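Leucyl-trna synthetase (Plasmodium falciparum, PDB 5FOC) probably attaches leucine to its cognate tRNA at the expense of ATP and, through the editing domain held in this chain, probably removes wrongly attached amino acids. Local coordinates at residues Y283-K286 against E287-K291; K309-Y312 against E313-K316; G340-V344 against D345-G349; R356-A359 against K360-I363. The protein carries 2 engineered substitutions. All blocks are in the same frame, centred on the assembly; numbering follows the deposited sequence.

The four contacts are local ones that follow one another in series along the last quarter of the chain. Contact 1 opens a 3-10 turn packed on strand 238-242, and contact 2 ends helix 307-314 at the surface; their centres lie about 25 Å apart. Contact 3 turns the chain between strand 341-342 and helix 352-365, on which contact 4 lies, so these two meet directly: Tyr347 OH is 3.0 Å from Asn362 ND2, a probable hydrogen bond, and the centres are about 13 Å apart. Contact 2 comes within about 10 Å of contact 3 at the nearest atoms. Contacts 1 and 4 stand on opposite sides of the chain's centre, about 32 Å apart between centres.

Contact 1 (Y283-K286 against E287-K291)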
loop_
_atom_site.group_PDB
_atom_site.type_symbol
_atom_site.label_atom_id
_atom_site.label_comp_id
_atom_site.label_asym_id
_atom_site.label_seq_id
_atom_site.Cartn_x
_atom_site.Cartn_y
_atom_site.Cartn_z
ATOM N N TYR A 283 8.455 -1.339 -17.133
ATOM C CA TYR A 283 8.104 -0.317 -16.137
ATOM C C TYR A 283 9.229 0.657 -15.882
ATOM O O TYR A 283 10.382 0.459 -16.325
ATOM C CB TYR A 283 7.753 -0.978 -14.811
ATOM C CG TYR A 283 6.587 -1.964 -14.876
ATOM C CD1 TYR A 283 5.269 -1.506 -14.903
ATOM C CD2 TYR A 283 6.810 -3.337 -14.912
ATOM C CE1 TYR A 283 4.191 -2.400 -14.965
ATOM C CE2 TYR A 283 5.726 -4.259 -14.965
ATOM C CZ TYR A 283 4.436 -3.776 -14.986
ATOM O OH TYR A 283 3.385 -4.641 -15.043
ATOM N N ASN A 284 8.926 1.708 -15.140
ATOM C CA ASN A 284 9.966 2.685 -14.786
ATOM C C ASN A 284 10.743 2.141 -13.587
ATOM O O ASN A 284 10.647 2.694 -12.461
ATOM C CB ASN A 284 9.344 4.055 -14.497
ATOM C CG ASN A 284 8.649 4.667 -15.713
ATOM O OD1 ASN A 284 7.542 5.208 -15.595
ATOM N ND2 ASN A 284 9.282 4.586 -16.881
ATOM N N LEU A 285 11.498 1.052 -13.849
ATOM C CA LEU A 285 12.313 0.312 -12.860
ATOM C C LEU A 285 13.736 0.128 -13.369
ATOM O O LEU A 285 13.945 -0.129 -14.541
ATOM C CB LEU A 285 11.736 -1.093 -12.543
ATOM C CG LEU A 285 10.501 -1.173 -11.676
ATOM C CD1 LEU A 285 10.025 -2.626 -11.654
ATOM C CD2 LEU A 285 10.806 -0.675 -10.276
ATOM N N LYS A 286 14.699 0.228 -12.455
ATOM C CA LYS A 286 16.100 -0.045 -12.755
ATOM C C LYS A 286 16.610 -1.135 -11.854
ATOM O O LYS A 286 16.176 -1.220 -10.699
ATOM C CB LYS A 286 16.960 1.218 -12.618
ATOM C CG LYS A 286 16.518 2.366 -13.526
ATOM C CD LYS A 286 16.630 3.735 -12.859
ATOM C CE LYS A 286 15.575 3.947 -11.774
ATOM N NZ LYS A 286 15.661 5.314 -11.181
ATOM N N GLU A 287 17.528 -1.953 -12.385
ATOM C CA GLU A 287 18.156 -3.072 -11.670
ATOM C C GLU A 287 18.552 -2.697 -10.254
ATOM O O GLU A 287 18.400 -3.472 -9.330
ATOM C CB GLU A 287 19.473 -3.500 -12.362
ATOM C CG GLU A 287 19.286 -4.175 -13.699
ATOM C CD GLU A 287 20.389 -5.151 -14.062
ATOM O OE1 GLU A 287 21.478 -5.129 -13.437
ATOM O OE2 GLU A 287 20.154 -5.947 -14.993
ATOM N N GLU A 288 19.145 -1.520 -10.105
ATOM C CA GLU A 288 19.632 -1.092 -8.798
ATOM C C GLU A 288 18.537 -0.862 -7.747
ATOM O O GLU A 288 18.841 -0.790 -6.557
ATOM C CB GLU A 288 20.494 0.161 -8.936
ATOM C CG GLU A 288 19.754 1.354 -9.542
ATOM C CD GLU A 288 20.229 1.675 -10.952
ATOM O OE1 GLU A 288 20.333 0.728 -11.800
ATOM O OE2 GLU A 288 20.468 2.881 -11.208
ATOM N N GLN A 289 17.293 -0.720 -8.182
ATOM C CA GLN A 289 16.169 -0.599 -7.253
ATOM C C GLN A 289 15.717 -1.931 -6.703
ATOM O O GLN A 289 14.939 -1.903 -5.770
ATOM C CB GLN A 289 14.967 0.063 -7.930
ATOM C CG GLN A 289 15.229 1.472 -8.429
ATOM C CD GLN A 289 14.019 2.083 -9.084
ATOM O OE1 GLN A 289 13.722 1.786 -10.227
ATOM N NE2 GLN A 289 13.322 2.950 -8.370
ATOM N N LEU A 290 16.211 -3.055 -7.228
ATOM C CA LEU A 290 15.655 -4.367 -6.886
ATOM C C LEU A 290 16.452 -5.083 -5.813
ATOM O O LEU A 290 16.273 -6.258 -5.626
ATOM C CB LEU A 290 15.571 -5.245 -8.117
ATOM C CG LEU A 290 14.877 -4.643 -9.306
ATOM C CD1 LEU A 290 14.904 -5.627 -10.438
ATOM C CD2 LEU A 290 13.446 -4.297 -8.989
ATOM N N LYS A 291 17.336 -4.373 -5.104
ATOM C CA LYS A 291 18.244 -5.039 -4.163
ATOM C C LYS A 291 17.923 -4.784 -2.688
ATOM O O LYS A 291 18.788 -5.039 -1.843
ATOM C CB LYS A 291 19.692 -4.665 -4.470
ATOM C CG LYS A 291 20.137 -5.062 -5.875
ATOM C CD LYS A 291 21.570 -4.583 -6.173
ATOM C CE LYS A 291 21.850 -4.483 -7.664
ATOM N NZ LYS A 291 21.445 -5.690 -8.440
#
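Asn284 borders Gln289 without a bond: its O lies 3.9 Å from Gln289 OE1, both acceptors. It forms the centre of an inverse gamma turn, which redirects the chain after helix 276-282, and its exposed place suits a polar side chain. The glutamine side chain crosses Leu285 at about a right angle, with Leu285 CD2 3.8 Å from Gln289 OE1; Leu285 CA is nearer that oxygen, at 3.3 Å. The branched, apolar end of Leu285 is buried against Cys280, Val224 and Leu241, a place suited to leucine.

Lys286 carries the contact. Its N donates to Gln289 OE1 at 2.9 Å, lying in the amide's carbonyl plane and using a lone pair, while its O accepts from Gln289 N at 2.8 Å and starts the 3-10 segment 287-289. That second donor stands well above the carbonyl plane. The lysine chain folds at chi3 (-72°), bringing CE to 3.2 Å from Gln289 OE1, and its CB lies 3.5 Å from Glu288 OE1. The charged end stays at the surface, with Lys286 NZ 5.4 Å from Glu288 OE2, so any attraction is probably modest.

A neutral amide therefore suits position 289. Its oxygen satisfies the Lys286 N-H, its NE2 makes a weak hydrogen bond to Gly225 O, and its own N-H binds back to Lys286, so one buried residue fixes the start of the turn through both backbone and side chain.

Contact 2 (K309-Y312 against E313-K316)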
loop_
_atom_site.group_PDB
_atom_site.type_symbol
_atom_site.label_atom_id
_atom_site.label_comp_id
_atom_site.label_asym_id
_atom_site.label_seq_id
_atom_site.Cartn_x
_atom_site.Cartn_y
_atom_site.Cartn_z
ATOM N N LYS A 309 11.218 -17.314 2.542
ATOM C CA LYS A 309 12.128 -18.055 1.681
ATOM C C LYS A 309 12.095 -19.554 2.026
ATOM O O LYS A 309 12.070 -20.397 1.140
ATOM C CB LYS A 309 13.559 -17.516 1.840
ATOM C CG LYS A 309 14.591 -18.176 0.935
ATOM C CD LYS A 309 15.981 -17.569 1.091
ATOM C CE LYS A 309 16.946 -18.460 0.349
ATOM N NZ LYS A 309 18.365 -18.066 0.393
ATOM N N TYR A 310 12.146 -19.875 3.311
ATOM C CA TYR A 310 12.150 -21.287 3.748
ATOM C C TYR A 310 10.965 -22.075 3.141
ATOM O O TYR A 310 11.175 -23.146 2.609
ATOM C CB TYR A 310 12.134 -21.402 5.277
ATOM C CG TYR A 310 12.167 -22.824 5.763
ATOM C CD1 TYR A 310 13.373 -23.488 5.976
ATOM C CD2 TYR A 310 10.975 -23.522 6.012
ATOM C CE1 TYR A 310 13.401 -24.814 6.406
ATOM C CE2 TYR A 310 10.995 -24.830 6.454
ATOM C CZ TYR A 310 12.209 -25.470 6.642
ATOM O OH TYR A 310 12.201 -26.771 7.093
ATOM N N TYR A 311 9.748 -21.531 3.214
ATOM C CA TYR A 311 8.556 -22.218 2.632
ATOM C C TYR A 311 8.459 -22.133 1.105
ATOM O O TYR A 311 7.946 -23.057 0.472
ATOM C CB TYR A 311 7.257 -21.800 3.329
ATOM C CG TYR A 311 7.225 -22.408 4.706
ATOM C CD1 TYR A 311 6.885 -23.774 4.894
ATOM C CD2 TYR A 311 7.627 -21.686 5.823
ATOM C CE1 TYR A 311 6.903 -24.361 6.167
ATOM C CE2 TYR A 311 7.613 -22.264 7.111
ATOM C CZ TYR A 311 7.274 -23.605 7.279
ATOM O OH TYR A 311 7.279 -24.177 8.553
ATOM N N TYR A 312 8.960 -21.035 0.517
ATOM C CA TYR A 312 9.128 -20.954 -0.929
ATOM C C TYR A 312 9.923 -22.163 -1.438
ATOM O O TYR A 312 9.494 -22.867 -2.351
ATOM C CB TYR A 312 9.853 -19.667 -1.280
ATOM C CG TYR A 312 10.075 -19.422 -2.737
ATOM C CD1 TYR A 312 9.040 -18.952 -3.556
ATOM C CD2 TYR A 312 11.339 -19.636 -3.310
ATOM C CE1 TYR A 312 9.242 -18.706 -4.902
ATOM C CE2 TYR A 312 11.555 -19.395 -4.666
ATOM C CZ TYR A 312 10.506 -18.921 -5.452
ATOM O OH TYR A 312 10.705 -18.675 -6.766
ATOM N N GLU A 313 11.061 -22.413 -0.804
ATOM C CA GLU A 313 11.975 -23.490 -1.216
ATOM C C GLU A 313 11.473 -24.883 -0.886
ATOM O O GLU A 313 11.534 -25.773 -1.735
ATOM C CB GLU A 313 13.341 -23.300 -0.571
ATOM C CG GLU A 313 14.081 -22.064 -1.069
ATOM C CD GLU A 313 15.378 -21.847 -0.328
ATOM O OE1 GLU A 313 15.496 -22.393 0.803
ATOM O OE2 GLU A 313 16.282 -21.135 -0.862
ATOM N N LYS A 314 10.997 -25.067 0.347
ATOM C CA LYS A 314 10.550 -26.374 0.816
ATOM C C LYS A 314 9.315 -26.829 0.053
ATOM O O LYS A 314 9.239 -28.004 -0.289
ATOM C CB LYS A 314 10.255 -26.353 2.313
ATOM C CG LYS A 314 9.891 -27.694 2.923
ATOM C CD LYS A 314 9.475 -27.492 4.363
ATOM C CE LYS A 314 9.068 -28.787 5.029
ATOM N NZ LYS A 314 8.956 -28.562 6.495
ATOM N N GLU A 315 8.368 -25.923 -0.231
ATOM C CA GLU A 315 7.132 -26.317 -0.970
ATOM C C GLU A 315 7.264 -26.233 -2.497
ATOM O O GLU A 315 6.290 -26.484 -3.234
ATOM C CB GLU A 315 5.898 -25.537 -0.514
ATOM C CG GLU A 315 5.649 -25.447 0.984
ATOM C CD GLU A 315 5.472 -26.772 1.690
ATOM O OE1 GLU A 315 4.992 -27.743 1.069
ATOM O OE2 GLU A 315 5.799 -26.826 2.902
ATOM N N LYS A 316 8.469 -25.904 -2.961
ATOM C CA LYS A 316 8.828 -25.876 -4.379
ATOM C C LYS A 316 7.996 -24.899 -5.198
ATOM O O LYS A 316 7.615 -25.191 -6.336
ATOM C CB LYS A 316 8.784 -27.296 -4.981
ATOM C CG LYS A 316 9.680 -28.273 -4.259
ATOM C CD LYS A 316 11.133 -28.031 -4.606
ATOM C CE LYS A 316 12.013 -28.715 -3.588
ATOM N NZ LYS A 316 13.341 -29.003 -4.176
#
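Lys309, Tyr310 and Tyr311 offer their carbonyl oxygens to the amides of Glu313, Lys314 and Glu315, in the i to i+4 pattern of an alpha-helix, with Glu313 N lying 3.0 Å from Lys309 O. This is the last turn of helix 307-314, and a Schellman motif closes it: Lys316 takes a positive phi of 60°, and its N makes a weak bond to Glu313 O.

On the exposed side, Lys309 stretches out with an all-extended chain and passes obliquely across Glu313. Lys309 CE comes to 3.0 Å from Glu313 OE2, whereas Lys309 NZ is 3.9 Å from the same oxygen, a long salt bridge. Long, flexible charged chains suit such a surface. Lys314, also extended, lays its aliphatic part against the neighbouring phenol, with Lys314 CD 3.7 Å from Tyr310 CE2.

The tyrosines join this helix to its neighbours: Tyr311 is buried against Leu332 of helix 325-339, and Tyr312 meets the Tyr266 ring of helix 263-274. Tyr310 CD2 sits over the centre of one Tyr311 ring face. At the ring's edge runs Glu315, its carboxylate only 8° from the ring plane, with OE2 3.8 Å from Tyr311 CD1.

Contact 3 (G340-V344 against D345-G349); sequences GIMTV and DPYKG
Met342 and Tyr347 pack side by side within a tight loop that reverses the chain after strand 341-342 and leads toward helix 352-365. At its tip is a type VI beta-turn, Val344-Asp345-Pro346-Tyr347, with a cis peptide bond before Pro346. Proline suits this place because it adopts the cis form far more readily than other residues. The turn is closed by Tyr347 N donating to Val344 O at 2.8 Å, in the carbonyl plane and on a lone pair, while a wider bond from Gly349 N to Met342 O, 3.0 Å long, draws the two arms together. Gly349 then turns with a phi of 78°, a value that favours glycine.

The side chains divide between inside and outside. Met342 CB lies 3.6 Å from Tyr347 CB, and the two chains point the same way, toward helix 352-365. Bends at both chi2 and chi3 (-50° and -62°) curl the thioether, which is buried against Cys355 and Thr352 of that helix. The Tyr347 ring takes Pro346 CD over one face, toward the rim, and its hydroxyl reaches Asn362. Val344 is buried against Tyr134 and Cys297. Earlier on the first arm, Ile341 CG2 rests 3.9 Å from Gly349 C across the loop. Lys348 is at the surface, where its aliphatic chain runs extended along the first arm, bringing Lys348 CE within 3.4 Å of Thr343 O.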
loop_
_atom_site.group_PDB
_atom_site.type_symbol
_atom_site.label_atom_id
_atom_site.label_comp_id
_atom_site.label_asym_id
_atom_site.label_seq_id
_atom_site.Cartn_x
_atom_site.Cartn_y
_atom_site.Cartn_z
ATOM N N GLY A 340 5.258 -18.230 16.278
ATOM C CA GLY A 340 6.386 -17.348 15.921
ATOM C C GLY A 340 6.891 -16.586 17.135
ATOM O O GLY A 340 6.110 -16.298 18.068
ATOM N N ILE A 341 8.187 -16.217 17.089
ATOM C CA ILE A 341 8.810 -15.342 18.086
ATOM C C ILE A 341 9.320 -14.125 17.315
ATOM O O ILE A 341 9.963 -14.276 16.276
ATOM C CB ILE A 341 9.983 -16.033 18.814
ATOM C CG1 ILE A 341 9.482 -17.313 19.513
ATOM C CG2 ILE A 341 10.634 -15.104 19.831
ATOM C CD1 ILE A 341 10.570 -18.283 19.900
ATOM N N MET A 342 8.997 -12.946 17.819
ATOM C CA MET A 342 9.507 -11.692 17.229
ATOM C C MET A 342 11.006 -11.507 17.432
ATOM O O MET A 342 11.558 -11.762 18.513
ATOM C CB MET A 342 8.776 -10.507 17.830
ATOM C CG MET A 342 7.248 -10.492 17.675
ATOM S SD MET A 342 6.598 -10.775 16.041
ATOM C CE MET A 342 7.329 -9.333 15.221
ATOM N N THR A 343 11.640 -10.978 16.393
ATOM C CA THR A 343 13.110 -10.779 16.381
ATOM C C THR A 343 13.601 -9.311 16.222
ATOM O O THR A 343 14.832 -9.046 16.088
ATOM C CB THR A 343 13.748 -11.621 15.267
ATOM O OG1 THR A 343 13.187 -11.233 14.011
ATOM C CG2 THR A 343 13.533 -13.105 15.514
ATOM N N VAL A 344 12.656 -8.379 16.253
ATOM C CA VAL A 344 12.920 -6.933 16.007
ATOM C C VAL A 344 12.353 -6.053 17.092
ATOM O O VAL A 344 11.305 -6.408 17.711
ATOM C CB VAL A 344 12.353 -6.494 14.630
ATOM C CG1 VAL A 344 13.118 -7.220 13.518
ATOM C CG2 VAL A 344 10.829 -6.766 14.536
ATOM N N ASP A 345 13.010 -4.925 17.373
ATOM C CA ASP A 345 12.466 -3.923 18.261
ATOM C C ASP A 345 11.139 -3.378 17.766
ATOM O O ASP A 345 10.949 -3.253 16.562
ATOM C CB ASP A 345 13.413 -2.681 18.415
ATOM C CG ASP A 345 14.705 -2.976 19.126
ATOM O OD1 ASP A 345 14.889 -4.020 19.769
ATOM O OD2 ASP A 345 15.562 -2.074 19.043
ATOM N N PRO A 346 10.213 -3.050 18.681
ATOM C CA PRO A 346 10.395 -3.131 20.136
ATOM C C PRO A 346 9.887 -4.469 20.747
ATOM O O PRO A 346 9.491 -4.492 21.929
ATOM C CB PRO A 346 9.548 -1.941 20.635
ATOM C CG PRO A 346 8.430 -1.869 19.663
ATOM C CD PRO A 346 9.006 -2.277 18.328
ATOM N N TYR A 347 9.938 -5.572 19.986
ATOM C CA TYR A 347 9.209 -6.793 20.340
ATOM C C TYR A 347 10.144 -7.957 20.592
ATOM O O TYR A 347 9.678 -9.090 20.649
ATOM C CB TYR A 347 8.254 -7.167 19.200
ATOM C CG TYR A 347 7.268 -6.077 18.873
ATOM C CD1 TYR A 347 6.403 -5.543 19.862
ATOM C CD2 TYR A 347 7.161 -5.600 17.589
ATOM C CE1 TYR A 347 5.513 -4.522 19.555
ATOM C CE2 TYR A 347 6.283 -4.578 17.267
ATOM C CZ TYR A 347 5.465 -4.032 18.239
ATOM O OH TYR A 347 4.593 -3.014 17.878
ATOM N N LYS A 348 11.441 -7.717 20.753
ATOM C CA LYS A 348 12.407 -8.819 20.721
ATOM C C LYS A 348 12.114 -9.850 21.802
ATOM O O LYS A 348 11.934 -9.485 22.958
ATOM C CB LYS A 348 13.851 -8.343 20.844
ATOM C CG LYS A 348 14.408 -7.783 19.557
ATOM C CD LYS A 348 15.890 -7.459 19.697
ATOM C CE LYS A 348 16.414 -7.052 18.354
ATOM N NZ LYS A 348 17.822 -6.589 18.496
ATOM N N GLY A 349 12.042 -11.119 21.394
ATOM C CA GLY A 349 11.651 -12.236 22.285
ATOM C C GLY A 349 10.189 -12.466 22.627
ATOM O O GLY A 349 9.865 -13.424 23.342
#

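Contact 4 (R356-A359 against K360-I363)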
loop_
_atom_site.group_PDB
_atom_site.type_symbol
_atom_site.label_atom_id
_atom_site.label_comp_id
_atom_site.label_asym_id
_atom_site.label_seq_id
_atom_site.Cartn_x
_atom_site.Cartn_y
_atom_site.Cartn_z
ATOM N N ARG A 356 1.115 -9.278 17.469
ATOM C CA ARG A 356 0.014 -8.961 16.535
ATOM C C ARG A 356 -0.924 -7.881 17.112
ATOM O O ARG A 356 -1.278 -6.893 16.445
ATOM C CB ARG A 356 -0.782 -10.237 16.300
ATOM C CG ARG A 356 -2.099 -10.083 15.545
ATOM C CD ARG A 356 -1.871 -9.586 14.147
ATOM N NE ARG A 356 -0.873 -10.402 13.452
ATOM C CZ ARG A 356 -1.085 -11.578 12.872
ATOM N NH1 ARG A 356 -2.302 -12.175 12.902
ATOM N NH2 ARG A 356 -0.074 -12.196 12.266
ATOM N N LYS A 357 -1.333 -8.090 18.368
ATOM C CA LYS A 357 -2.263 -7.181 19.043
ATOM C C LYS A 357 -1.582 -5.869 19.407
ATOM O O LYS A 357 -2.147 -4.820 19.157
ATOM C CB LYS A 357 -2.973 -7.845 20.285
ATOM C CG LYS A 357 -3.976 -8.958 19.975
ATOM C CD LYS A 357 -4.480 -9.623 21.275
ATOM C CE LYS A 357 -5.290 -10.941 21.101
ATOM N NZ LYS A 357 -5.143 -12.030 22.185
ATOM N N LEU A 358 -0.350 -5.936 19.929
ATOM C CA LEU A 358 0.360 -4.751 20.366
ATOM C C LEU A 358 0.677 -3.880 19.178
ATOM O O LEU A 358 0.498 -2.667 19.246
ATOM C CB LEU A 358 1.665 -5.101 21.097
ATOM C CG LEU A 358 1.535 -5.741 22.470
ATOM C CD1 LEU A 358 2.913 -5.935 23.046
ATOM C CD2 LEU A 358 0.723 -4.894 23.444
ATOM N N ALA A 359 1.123 -4.502 18.083
ATOM C CA ALA A 359 1.521 -3.747 16.882
ATOM C C ALA A 359 0.316 -3.018 16.275
ATOM O O ALA A 359 0.415 -1.855 15.877
ATOM C CB ALA A 359 2.180 -4.654 15.869
ATOM N N LYS A 360 -0.833 -3.693 16.241
ATOM C CA LYS A 360 -2.087 -3.020 15.861
ATOM C C LYS A 360 -2.376 -1.800 16.724
ATOM O O LYS A 360 -2.695 -0.735 16.189
ATOM C CB LYS A 360 -3.280 -3.960 15.950
ATOM C CG LYS A 360 -3.468 -4.791 14.731
ATOM C CD LYS A 360 -4.789 -5.571 14.919
ATOM C CE LYS A 360 -5.110 -6.384 13.685
ATOM N NZ LYS A 360 -6.276 -7.263 13.911
ATOM N N GLN A 361 -2.272 -1.981 18.054
ATOM C CA GLN A 361 -2.425 -0.891 19.024
ATOM C C GLN A 361 -1.452 0.277 18.760
ATOM O O GLN A 361 -1.879 1.430 18.743
ATOM C CB GLN A 361 -2.266 -1.397 20.482
ATOM C CG GLN A 361 -3.418 -2.314 20.941
ATOM C CD GLN A 361 -3.200 -2.937 22.314
ATOM O OE1 GLN A 361 -2.262 -2.591 23.032
ATOM N NE2 GLN A 361 -4.089 -3.862 22.691
ATOM N N ASN A 362 -0.169 -0.028 18.525
ATOM C CA ASN A 362 0.866 0.992 18.447
ATOM C C ASN A 362 0.704 1.747 17.160
ATOM O O ASN A 362 0.807 2.987 17.138
ATOM C CB ASN A 362 2.272 0.376 18.548
ATOM C CG ASN A 362 2.580 -0.179 19.942
ATOM O OD1 ASN A 362 2.084 0.325 20.966
ATOM N ND2 ASN A 362 3.421 -1.213 19.992
ATOM N N ILE A 363 0.431 1.006 16.086
ATOM C CA ILE A 363 0.255 1.638 14.773
ATOM C C ILE A 363 -0.890 2.637 14.804
ATOM O O ILE A 363 -0.727 3.772 14.322
ATOM C CB ILE A 363 0.042 0.606 13.666
ATOM C CG1 ILE A 363 1.348 -0.157 13.442
ATOM C CG2 ILE A 363 -0.529 1.250 12.388
ATOM C CD1 ILE A 363 1.253 -1.352 12.526
#
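Leu358 O receives Asn362 N at 2.8 Å, the shortest of four successive i to i+4 hydrogen bonds that make this stretch a regular alpha-helix. Ala359 O takes Ile363 N at 2.9 Å, and Lys357 and Arg356 offer their carbonyl oxygens to Gln361 and Lys360 in the same way.

Side chains of the second turn lie back over these carbonyls. Ile363 CG1 comes to 3.1 Å from Ala359 O, a snug fit, and Gln361 CG to 3.3 Å from Lys357 O. The Gln361 amide slants over Leu358, with OE1 3.8 Å from Leu358 CD2, at an exposed place where an uncharged polar end is at home. Lys360 CG lies 3.5 Å from Arg356 O, and from there the chain runs straight on to a salt bridge between its NZ and Glu7.

Farther out, the polar ends are held by residues beyond these two turns. Arg356 bends sharply at chi2 and chi3 (63° and 52°), and its NE forms a salt bridge with Glu131. The separate acidic partners of Arg356 and Lys360 would help offset the repulsion between two cations on one side of the helix. Asn362 OD1 accepts from Arg365.

Ala359, small enough for close approach, packs against Tyr347, and Leu358 touches Met350. Ile363 is buried on Pro130 and Ile232. Arg356 lies against Tyr333 and Tyr337 of helix 325-339, and Lys360 reaches strand 7-15, so helix 352-365 joins that helix to the large mixed sheet.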